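Local coordinates for uncharacterized protein (PDB 3CEX) that is of unknown function but belongs to the DinB-like family, whose relatives are four-helix bundles that in many cases probably bind a metal ion, at residues A[31-36]-A[43-48]; A[47-52]-A[89-94]; A[67-72]-A[82-87]. All blocks are in the same frame, centred on the assembly; numbering follows the deposited sequence.

Interaction 1. Residues A[31-36]-A[43-48]; sequences AEANTM and SVTWLM
Ala33, of the short helix that begins at residue 30, turns its carbonyl to the first turn of helix 44-62, where Thr45 N donates to Ala33 O at 2.9 Å and 162°, arriving from above the carbonyl plane. The polar side chains continue this link. Asn34 CB points away from the helix, but the amide bends back, and its OD1 takes a hydrogen bond from Thr45 OG1 at 2.9 Å, the hydroxyl tilted out of the amide plane. Thr45 can reach it because OG1 lies anti to its own carbonyl carbon (chi1 -68°), on the side facing residues 33 and 34. Thr45 OG1 also packs against Ala33 CB, 3.5 Å away. Ser43 is the N-cap: its OG accepts from Trp46 N at 2.9 Å and 163°. The first-turn amides are thus shared out, Trp46 N to the cap, Thr45 N to Ala33 O, and Val44 N to water 1 at 3.1 Å. That water also lies within hydrogen-bonding distance of Thr35 O (2.7 Å) and Glu32 O, so it bridges residues 32 and 35 to the start of helix 44-62. Helix 44-62 is one of the four long helices of the bundle, with 8-25, 104-124 and 144-170, and residues 31-36 meet its N-terminal end. Ser43 CB fills the angle between the backbone oxygens, with Thr35 O 3.3 Å away and Ala33 O at a similar distance. Selenomethionine Met36 adds its CB against Ser43 N at 3.7 Å, while the end of its chain leads off. Asn34 ND2 has a partner of its own, donating to Val101 O. Leu25 of helix 8-25 covers Ala33, and Leu107 of helix 104-124 packs on Thr45.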
loop_
_atom_site.group_PDB
_atom_site.type_symbol
_atom_site.label_atom_id
_atom_site.label_comp_id
_atom_site.label_asym_id
_atom_site.label_seq_id
_atom_site.Cartn_x
_atom_site.Cartn_y
_atom_site.Cartn_z
ATOM N N ALA A 31 6.348 -22.030 -9.706
ATOM C CA ALA A 31 7.021 -22.614 -8.527
ATOM C C ALA A 31 7.566 -21.536 -7.591
ATOM O O ALA A 31 7.409 -21.610 -6.360
ATOM C CB ALA A 31 8.145 -23.597 -8.952
ATOM N N GLU A 32 8.152 -20.501 -8.176
ATOM C CA GLU A 32 8.657 -19.357 -7.410
ATOM C C GLU A 32 7.528 -18.594 -6.743
ATOM O O GLU A 32 7.639 -18.220 -5.568
ATOM C CB GLU A 32 9.460 -18.410 -8.303
ATOM C CG GLU A 32 10.895 -18.928 -8.551
ATOM C CD GLU A 32 11.567 -18.336 -9.772
ATOM O OE1 GLU A 32 10.946 -17.496 -10.482
ATOM O OE2 GLU A 32 12.747 -18.717 -10.018
ATOM N N ALA A 33 6.463 -18.349 -7.491
ATOM C CA ALA A 33 5.286 -17.643 -6.971
ATOM C C ALA A 33 4.676 -18.378 -5.787
ATOM O O ALA A 33 4.151 -17.747 -4.872
ATOM C CB ALA A 33 4.229 -17.489 -8.068
ATOM N N ASN A 34 4.697 -19.709 -5.840
ATOM C CA ASN A 34 4.175 -20.554 -4.754
ATOM C C ASN A 34 5.090 -20.654 -3.524
ATOM O O ASN A 34 4.733 -21.293 -2.545
ATOM C CB ASN A 34 3.956 -21.984 -5.286
ATOM C CG ASN A 34 2.759 -22.096 -6.197
ATOM O OD1 ASN A 34 1.838 -21.297 -6.120
ATOM N ND2 ASN A 34 2.749 -23.120 -7.030
ATOM N N THR A 35 6.285 -20.076 -3.591
ATOM C CA THR A 35 7.282 -20.279 -2.566
ATOM C C THR A 35 7.122 -19.293 -1.430
ATOM O O THR A 35 7.164 -18.060 -1.643
ATOM C CB THR A 35 8.689 -20.165 -3.135
ATOM O OG1 THR A 35 8.867 -21.217 -4.091
ATOM C CG2 THR A 35 9.769 -20.293 -2.018
HETATM N N MSE A 36 6.971 -19.819 -0.212
HETATM C CA MSE A 36 6.928 -18.913 0.942
HETATM C C MSE A 36 8.279 -18.931 1.632
HETATM O O MSE A 36 8.734 -19.989 2.075
HETATM C CB MSE A 36 5.682 -19.134 1.827
HETATM C CG MSE A 36 5.666 -20.194 2.820
HETATM SE SE MSE A 36 3.978 -19.996 3.860
HETATM C CE MSE A 36 4.480 -18.680 5.197
ATOM N N SER A 43 3.962 -16.173 0.402
ATOM C CA SER A 43 4.268 -16.298 -1.022
ATOM C C SER A 43 3.536 -15.255 -1.819
ATOM O O SER A 43 2.517 -14.720 -1.362
ATOM C CB SER A 43 3.871 -17.688 -1.537
ATOM O OG SER A 43 2.472 -17.900 -1.556
ATOM N N VAL A 44 4.046 -14.963 -3.007
ATOM C CA VAL A 44 3.327 -14.079 -3.943
ATOM C C VAL A 44 1.979 -14.692 -4.309
ATOM O O VAL A 44 0.986 -13.987 -4.368
ATOM C CB VAL A 44 4.171 -13.722 -5.192
ATOM C CG1 VAL A 44 3.355 -12.961 -6.247
ATOM C CG2 VAL A 44 5.375 -12.893 -4.770
ATOM N N THR A 45 1.921 -16.003 -4.481
ATOM C CA THR A 45 0.635 -16.669 -4.742
ATOM C C THR A 45 -0.359 -16.399 -3.603
ATOM O O THR A 45 -1.509 -15.988 -3.863
ATOM C CB THR A 45 0.778 -18.174 -4.917
ATOM O OG1 THR A 45 1.491 -18.453 -6.118
ATOM C CG2 THR A 45 -0.614 -18.858 -4.992
ATOM N N TRP A 46 0.075 -16.577 -2.351
ATOM C CA TRP A 46 -0.831 -16.281 -1.202
ATOM C C TRP A 46 -1.291 -14.815 -1.190
ATOM O O TRP A 46 -2.464 -14.523 -0.983
ATOM C CB TRP A 46 -0.167 -16.626 0.122
ATOM C CG TRP A 46 -1.113 -16.581 1.326
ATOM C CD1 TRP A 46 -1.708 -17.655 1.919
ATOM C CD2 TRP A 46 -1.567 -15.422 2.055
ATOM N NE1 TRP A 46 -2.485 -17.256 2.960
ATOM C CE2 TRP A 46 -2.434 -15.890 3.071
ATOM C CE3 TRP A 46 -1.320 -14.042 1.960
ATOM C CZ2 TRP A 46 -3.060 -15.024 3.999
ATOM C CZ3 TRP A 46 -1.960 -13.174 2.871
ATOM C CH2 TRP A 46 -2.828 -13.672 3.865
ATOM N N LEU A 47 -0.343 -13.894 -1.410
ATOM C CA LEU A 47 -0.639 -12.449 -1.388
ATOM C C LEU A 47 -1.642 -12.032 -2.452
ATOM O O LEU A 47 -2.556 -11.253 -2.185
ATOM C CB LEU A 47 0.661 -11.637 -1.539
ATOM C CG LEU A 47 1.548 -11.724 -0.299
ATOM C CD1 LEU A 47 2.981 -11.283 -0.580
ATOM C CD2 LEU A 47 0.914 -10.863 0.863
HETATM N N MSE A 48 -1.471 -12.541 -3.663
HETATM C CA MSE A 48 -2.403 -12.223 -4.764
HETATM C C MSE A 48 -3.754 -12.880 -4.581
HETATM O O MSE A 48 -4.753 -12.259 -4.791
HETATM C CB MSE A 48 -1.835 -12.673 -6.104
HETATM C CG MSE A 48 -0.976 -11.699 -6.693
HETATM SE SE MSE A 48 -0.423 -12.072 -8.520
HETATM C CE MSE A 48 -1.808 -11.370 -9.644
HETATM O O HOH W 1 6.767 -16.242 -3.604
#

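Interaction 2. Residues A[47-52]-A[89-94]; sequences LMWHTA and WHHTPE
Trp49 and His91 carry this contact by themselves, one projecting from helix 44-62 and the other from the loop that leads into helix 93-96. Their side chains approach from opposite directions and meet rim to rim, neither ring lying over the other: Trp49 CH2 is 3.5 Å from His91 CE1, and Trp49 CZ3 is 3.6 Å from the same carbon. The planes differ by only 24°, with the centroid of the six-membered indole ring 5.5 Å from that of the imidazole, too far to the side for a stack. Trp49 holds CG anti to its backbone N (chi1 165°), which sends the benzo end of the indole out from the helix to the loop. The imidazole has other neighbours too. Trp89, two residues earlier, receives His91 CD2 over one face, 3.4 Å above the indole plane and offset toward the rim, and Leu82 packs on His91 as well. Trp46, one turn before Trp49 on the helix, is edge-to-face with Trp49 and probably hydrogen-bonded through its NE1 to His91 ND1. ND1 would be the acceptor in that bond, since an indole N-H can only donate. The Trp49-His91 contact itself contains no hydrogen bond; it is carbon-to-carbon van der Waals packing, and the polar bond to Trp46 probably contributes to fixing the imidazole's rotation, alongside the packing of Trp89 and Leu82.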
loop_
_atom_site.group_PDB
_atom_site.type_symbol
_atom_site.label_atom_id
_atom_site.label_comp_id
_atom_site.label_asym_id
_atom_site.label_seq_id
_atom_site.Cartn_x
_atom_site.Cartn_y
_atom_site.Cartn_z
ATOM N N LEU A 47 -0.343 -13.894 -1.410
ATOM C CA LEU A 47 -0.639 -12.449 -1.388
ATOM C C LEU A 47 -1.642 -12.032 -2.452
ATOM O O LEU A 47 -2.556 -11.253 -2.185
ATOM C CB LEU A 47 0.661 -11.637 -1.539
ATOM C CG LEU A 47 1.548 -11.724 -0.299
ATOM C CD1 LEU A 47 2.981 -11.283 -0.580
ATOM C CD2 LEU A 47 0.914 -10.863 0.863
HETATM N N MSE A 48 -1.471 -12.541 -3.663
HETATM C CA MSE A 48 -2.403 -12.223 -4.764
HETATM C C MSE A 48 -3.754 -12.880 -4.581
HETATM O O MSE A 48 -4.753 -12.259 -4.791
HETATM C CB MSE A 48 -1.835 -12.673 -6.104
HETATM C CG MSE A 48 -0.976 -11.699 -6.693
HETATM SE SE MSE A 48 -0.423 -12.072 -8.520
HETATM C CE MSE A 48 -1.808 -11.370 -9.644
ATOM N N TRP A 49 -3.778 -14.145 -4.187
ATOM C CA TRP A 49 -5.043 -14.817 -3.881
ATOM C C TRP A 49 -5.764 -14.093 -2.742
ATOM O O TRP A 49 -6.969 -13.806 -2.819
ATOM C CB TRP A 49 -4.767 -16.261 -3.469
ATOM C CG TRP A 49 -5.933 -16.900 -2.820
ATOM C CD1 TRP A 49 -7.014 -17.451 -3.452
ATOM C CD2 TRP A 49 -6.175 -17.053 -1.407
ATOM N NE1 TRP A 49 -7.878 -17.931 -2.533
ATOM C CE2 TRP A 49 -7.394 -17.704 -1.275
ATOM C CE3 TRP A 49 -5.463 -16.696 -0.249
ATOM C CZ2 TRP A 49 -7.933 -18.042 -0.025
ATOM C CZ3 TRP A 49 -5.977 -17.007 0.960
ATOM C CH2 TRP A 49 -7.216 -17.671 1.080
ATOM N N HIS A 50 -5.013 -13.759 -1.685
ATOM C CA HIS A 50 -5.618 -13.099 -0.535
ATOM C C HIS A 50 -6.189 -11.733 -0.875
ATOM O O HIS A 50 -7.257 -11.403 -0.417
ATOM C CB HIS A 50 -4.651 -12.929 0.629
ATOM C CG HIS A 50 -5.115 -11.920 1.638
ATOM N ND1 HIS A 50 -6.007 -12.230 2.636
ATOM C CD2 HIS A 50 -4.843 -10.598 1.773
ATOM C CE1 HIS A 50 -6.251 -11.149 3.359
ATOM N NE2 HIS A 50 -5.567 -10.140 2.851
ATOM N N THR A 51 -5.461 -10.948 -1.669
ATOM C CA THR A 51 -5.935 -9.637 -2.102
ATOM C C THR A 51 -7.210 -9.782 -2.933
ATOM O O THR A 51 -8.169 -9.069 -2.688
ATOM C CB THR A 51 -4.835 -8.880 -2.850
ATOM O OG1 THR A 51 -3.739 -8.692 -1.927
ATOM C CG2 THR A 51 -5.329 -7.483 -3.397
ATOM N N ALA A 52 -7.220 -10.688 -3.910
ATOM C CA ALA A 52 -8.420 -10.929 -4.716
ATOM C C ALA A 52 -9.555 -11.409 -3.809
ATOM O O ALA A 52 -10.693 -10.953 -3.945
ATOM C CB ALA A 52 -8.143 -11.933 -5.811
ATOM N N TRP A 89 -10.853 -16.814 8.386
ATOM C CA TRP A 89 -10.029 -16.910 9.578
ATOM C C TRP A 89 -8.590 -16.510 9.231
ATOM O O TRP A 89 -8.249 -16.361 8.074
ATOM C CB TRP A 89 -10.120 -18.323 10.147
ATOM C CG TRP A 89 -9.331 -19.329 9.392
ATOM C CD1 TRP A 89 -8.056 -19.694 9.647
ATOM C CD2 TRP A 89 -9.748 -20.092 8.248
ATOM N NE1 TRP A 89 -7.638 -20.643 8.753
ATOM C CE2 TRP A 89 -8.650 -20.899 7.867
ATOM C CE3 TRP A 89 -10.942 -20.183 7.509
ATOM C CZ2 TRP A 89 -8.711 -21.808 6.780
ATOM C CZ3 TRP A 89 -10.995 -21.073 6.415
ATOM C CH2 TRP A 89 -9.887 -21.882 6.077
ATOM N N HIS A 90 -7.761 -16.328 10.254
ATOM C CA HIS A 90 -6.367 -15.990 10.074
ATOM C C HIS A 90 -5.571 -17.284 9.838
ATOM O O HIS A 90 -5.532 -18.177 10.689
ATOM C CB HIS A 90 -5.837 -15.217 11.291
ATOM C CG HIS A 90 -4.413 -14.786 11.148
ATOM N ND1 HIS A 90 -3.377 -15.408 11.820
ATOM C CD2 HIS A 90 -3.840 -13.835 10.365
ATOM C CE1 HIS A 90 -2.230 -14.847 11.469
ATOM N NE2 HIS A 90 -2.480 -13.898 10.583
ATOM N N HIS A 91 -4.957 -17.395 8.663
ATOM C CA HIS A 91 -4.214 -18.600 8.326
ATOM C C HIS A 91 -3.039 -18.800 9.235
ATOM O O HIS A 91 -2.292 -17.883 9.485
ATOM C CB HIS A 91 -3.683 -18.548 6.888
ATOM C CG HIS A 91 -4.731 -18.790 5.859
ATOM N ND1 HIS A 91 -4.439 -18.941 4.519
ATOM C CD2 HIS A 91 -6.076 -18.913 5.976
ATOM C CE1 HIS A 91 -5.566 -19.136 3.859
ATOM N NE2 HIS A 91 -6.570 -19.131 4.720
ATOM N N THR A 92 -2.877 -20.026 9.705
ATOM C CA THR A 92 -1.605 -20.484 10.247
ATOM C C THR A 92 -0.565 -20.576 9.107
ATOM O O THR A 92 -0.936 -20.617 7.918
ATOM C CB THR A 92 -1.788 -21.840 10.957
ATOM O OG1 THR A 92 -2.213 -22.827 10.013
ATOM C CG2 THR A 92 -2.846 -21.711 12.054
ATOM N N PRO A 93 0.740 -20.546 9.454
ATOM C CA PRO A 93 1.773 -20.699 8.439
ATOM C C PRO A 93 1.599 -21.958 7.595
ATOM O O PRO A 93 1.843 -21.947 6.405
ATOM C CB PRO A 93 3.071 -20.796 9.258
ATOM C CG PRO A 93 2.773 -20.089 10.512
ATOM C CD PRO A 93 1.316 -20.337 10.797
ATOM N N GLU A 94 1.179 -23.041 8.226
ATOM C CA GLU A 94 1.013 -24.301 7.539
ATOM C C GLU A 94 -0.198 -24.291 6.615
ATOM O O GLU A 94 -0.149 -24.882 5.541
ATOM C CB GLU A 94 0.952 -25.424 8.576
ATOM C CG GLU A 94 2.285 -25.556 9.385
ATOM C CD GLU A 94 2.361 -24.755 10.724
ATOM O OE1 GLU A 94 1.597 -23.769 10.947
ATOM O OE2 GLU A 94 3.217 -25.150 11.569
#

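Interaction 3. Residues A[67-72]-A[82-87]; sequences PLWLSQ and LPDETE
Trp69 NE1 donates to Asp84 OD1 at 2.8 Å, the one hydrogen bond between helix 68-71 and the loop of residues 82-87. The bond is nearly straight, 171° at the hydrogen, and OD1 sits at the indole edge almost exactly in the ring plane. On the acceptor side the geometry differs: ring and carboxylate are almost perpendicular, and the N-H meets OD1 from above the carboxylate plane, 39° out of it. With chi1 at -177° the indole of Trp69 extends away from its own backbone nitrogen and presents NE1 to the loop. Leu70 adds a loose contact, its CD2 4.4 Å from Asp84 OD2. A buried indole N-H is thereby satisfied by an acid at the protein surface, and the negative charge would be expected to strengthen the bond. In the second shell, Asp84 OD2 is hydrogen-bonded to Thr75 OG1, which ties down the other branch of the carboxylate, and Arg53 makes a long, weak ion pair with OD1. Arg53 also forms a cation-pi contact with the Trp69 ring, so the same arginine touches both partners. The start of the short helix is held by Asp56, whose two carboxylate oxygens accept from Leu68 N and Trp69 N. Farther in, the indole lies among Trp49 of helix 44-62, Phe78 of helix 74-78 and Tyr110 of helix 104-124, so the bond links the loop before helix 93-96 to an aromatic cluster contributed by helices 44-62, 68-71, 74-78 and 104-124.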
loop_
_atom_site.group_PDB
_atom_site.type_symbol
_atom_site.label_atom_id
_atom_site.label_comp_id
_atom_site.label_asym_id
_atom_site.label_seq_id
_atom_site.Cartn_x
_atom_site.Cartn_y
_atom_site.Cartn_z
ATOM N N PRO A 67 -20.064 -14.061 -2.900
ATOM C CA PRO A 67 -18.760 -13.742 -3.475
ATOM C C PRO A 67 -18.463 -14.512 -4.762
ATOM O O PRO A 67 -18.974 -15.608 -4.951
ATOM C CB PRO A 67 -17.783 -14.145 -2.363
ATOM C CG PRO A 67 -18.492 -15.141 -1.579
ATOM C CD PRO A 67 -19.934 -14.740 -1.599
ATOM N N LEU A 68 -17.658 -13.927 -5.642
ATOM C CA LEU A 68 -17.298 -14.552 -6.918
ATOM C C LEU A 68 -16.561 -15.867 -6.721
ATOM O O LEU A 68 -16.680 -16.774 -7.557
ATOM C CB LEU A 68 -16.417 -13.620 -7.759
ATOM C CG LEU A 68 -16.923 -12.209 -8.011
ATOM C CD1 LEU A 68 -15.815 -11.425 -8.686
ATOM C CD2 LEU A 68 -18.213 -12.175 -8.823
ATOM N N TRP A 69 -15.805 -15.961 -5.620
ATOM C CA TRP A 69 -15.099 -17.184 -5.226
ATOM C C TRP A 69 -15.994 -18.410 -5.420
ATOM O O TRP A 69 -15.547 -19.443 -5.942
ATOM C CB TRP A 69 -14.672 -17.083 -3.755
ATOM C CG TRP A 69 -13.873 -18.236 -3.218
ATOM C CD1 TRP A 69 -14.253 -19.107 -2.242
ATOM C CD2 TRP A 69 -12.553 -18.637 -3.613
ATOM N NE1 TRP A 69 -13.252 -20.007 -1.987
ATOM C CE2 TRP A 69 -12.206 -19.769 -2.827
ATOM C CE3 TRP A 69 -11.644 -18.175 -4.562
ATOM C CZ2 TRP A 69 -10.976 -20.418 -2.944
ATOM C CZ3 TRP A 69 -10.413 -18.808 -4.671
ATOM C CH2 TRP A 69 -10.093 -19.926 -3.883
ATOM N N LEU A 70 -17.242 -18.260 -4.969
ATOM C CA LEU A 70 -18.309 -19.235 -5.123
ATOM C C LEU A 70 -19.142 -19.027 -6.398
ATOM O O LEU A 70 -19.288 -19.935 -7.210
ATOM C CB LEU A 70 -19.247 -19.161 -3.914
ATOM C CG LEU A 70 -18.654 -19.547 -2.556
ATOM C CD1 LEU A 70 -19.770 -19.464 -1.493
ATOM C CD2 LEU A 70 -18.017 -20.949 -2.573
ATOM N N SER A 71 -19.688 -17.831 -6.567
ATOM C CA SER A 71 -20.621 -17.560 -7.667
ATOM C C SER A 71 -20.033 -17.745 -9.080
ATOM O O SER A 71 -20.747 -18.114 -10.000
ATOM C CB SER A 71 -21.217 -16.155 -7.532
ATOM O OG SER A 71 -20.368 -15.174 -8.114
ATOM N N GLN A 72 -18.744 -17.486 -9.251
ATOM C CA GLN A 72 -18.048 -17.750 -10.531
ATOM C C GLN A 72 -17.182 -19.020 -10.456
ATOM O O GLN A 72 -16.453 -19.336 -11.384
ATOM C CB GLN A 72 -17.188 -16.559 -10.934
ATOM C CG GLN A 72 -17.963 -15.368 -11.453
ATOM C CD GLN A 72 -17.087 -14.177 -11.774
ATOM O OE1 GLN A 72 -15.877 -14.207 -11.606
ATOM N NE2 GLN A 72 -17.711 -13.100 -12.216
ATOM N N LEU A 82 -7.928 -26.403 1.519
ATOM C CA LEU A 82 -8.445 -25.633 2.631
ATOM C C LEU A 82 -9.967 -25.624 2.516
ATOM O O LEU A 82 -10.516 -25.507 1.409
ATOM C CB LEU A 82 -7.956 -24.195 2.573
ATOM C CG LEU A 82 -6.480 -23.899 2.816
ATOM C CD1 LEU A 82 -6.289 -22.404 2.644
ATOM C CD2 LEU A 82 -5.978 -24.389 4.200
ATOM N N PRO A 83 -10.666 -25.748 3.650
ATOM C CA PRO A 83 -12.121 -25.793 3.581
ATOM C C PRO A 83 -12.714 -24.407 3.303
ATOM O O PRO A 83 -12.135 -23.398 3.711
ATOM C CB PRO A 83 -12.515 -26.292 4.983
ATOM C CG PRO A 83 -11.413 -25.801 5.876
ATOM C CD PRO A 83 -10.160 -25.832 5.032
ATOM N N ASP A 84 -13.829 -24.356 2.575
ATOM C CA ASP A 84 -14.610 -23.124 2.479
ATOM C C ASP A 84 -15.556 -23.143 3.672
ATOM O O ASP A 84 -16.319 -24.082 3.840
ATOM C CB ASP A 84 -15.395 -23.040 1.156
ATOM C CG ASP A 84 -14.501 -22.765 -0.048
ATOM O OD1 ASP A 84 -13.583 -21.921 0.063
ATOM O OD2 ASP A 84 -14.708 -23.384 -1.109
ATOM N N GLU A 85 -15.481 -22.114 4.501
ATOM C CA GLU A 85 -16.229 -22.056 5.752
ATOM C C GLU A 85 -17.064 -20.788 5.814
ATOM O O GLU A 85 -16.781 -19.819 5.093
ATOM C CB GLU A 85 -15.242 -22.117 6.925
ATOM C CG GLU A 85 -14.496 -23.444 6.963
ATOM C CD GLU A 85 -13.627 -23.654 8.184
ATOM O OE1 GLU A 85 -13.443 -22.726 8.974
ATOM O OE2 GLU A 85 -13.110 -24.773 8.348
ATOM N N THR A 86 -18.073 -20.780 6.686
ATOM C CA THR A 86 -18.933 -19.600 6.849
ATOM C C THR A 86 -18.097 -18.358 7.077
ATOM O O THR A 86 -18.238 -17.399 6.328
ATOM C CB THR A 86 -19.953 -19.727 8.011
ATOM O OG1 THR A 86 -20.648 -20.967 7.919
ATOM C CG2 THR A 86 -20.971 -18.579 7.951
ATOM N N GLU A 87 -17.200 -18.396 8.068
ATOM C CA GLU A 87 -16.366 -17.240 8.424
ATOM C C GLU A 87 -14.911 -17.378 7.961
ATOM O O GLU A 87 -14.349 -18.468 7.942
ATOM C CB GLU A 87 -16.409 -17.009 9.938
ATOM C CG GLU A 87 -17.755 -16.466 10.412
ATOM C CD GLU A 87 -17.957 -16.593 11.909
ATOM O OE1 GLU A 87 -18.775 -17.455 12.323
ATOM O OE2 GLU A 87 -17.311 -15.825 12.675
#

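Helix 44-62 joins the first two contacts: interaction 1 holds its N-terminal end, interaction 2 uses the next turn, and their segments overlap at Leu47 and Met48, with centres about 10 Å apart. They also touch directly, Trp46 NE1 lying 3.0 Å from His91 ND1. Interaction 3 is nested within the chain loop that interaction 2 closes, with centres about 13 Å apart, and Trp49 NE1 packs 3.3 Å from Trp69 CH2. A second junction brings His91 CE1 to 3.6 Å from Leu82 CD1. Interactions 1 and 3 do not touch; their nearest atoms are about 6 Å apart. Trp46, outside the contact of interaction 1 though on its segment, thus connects the three sites through aromatic rings.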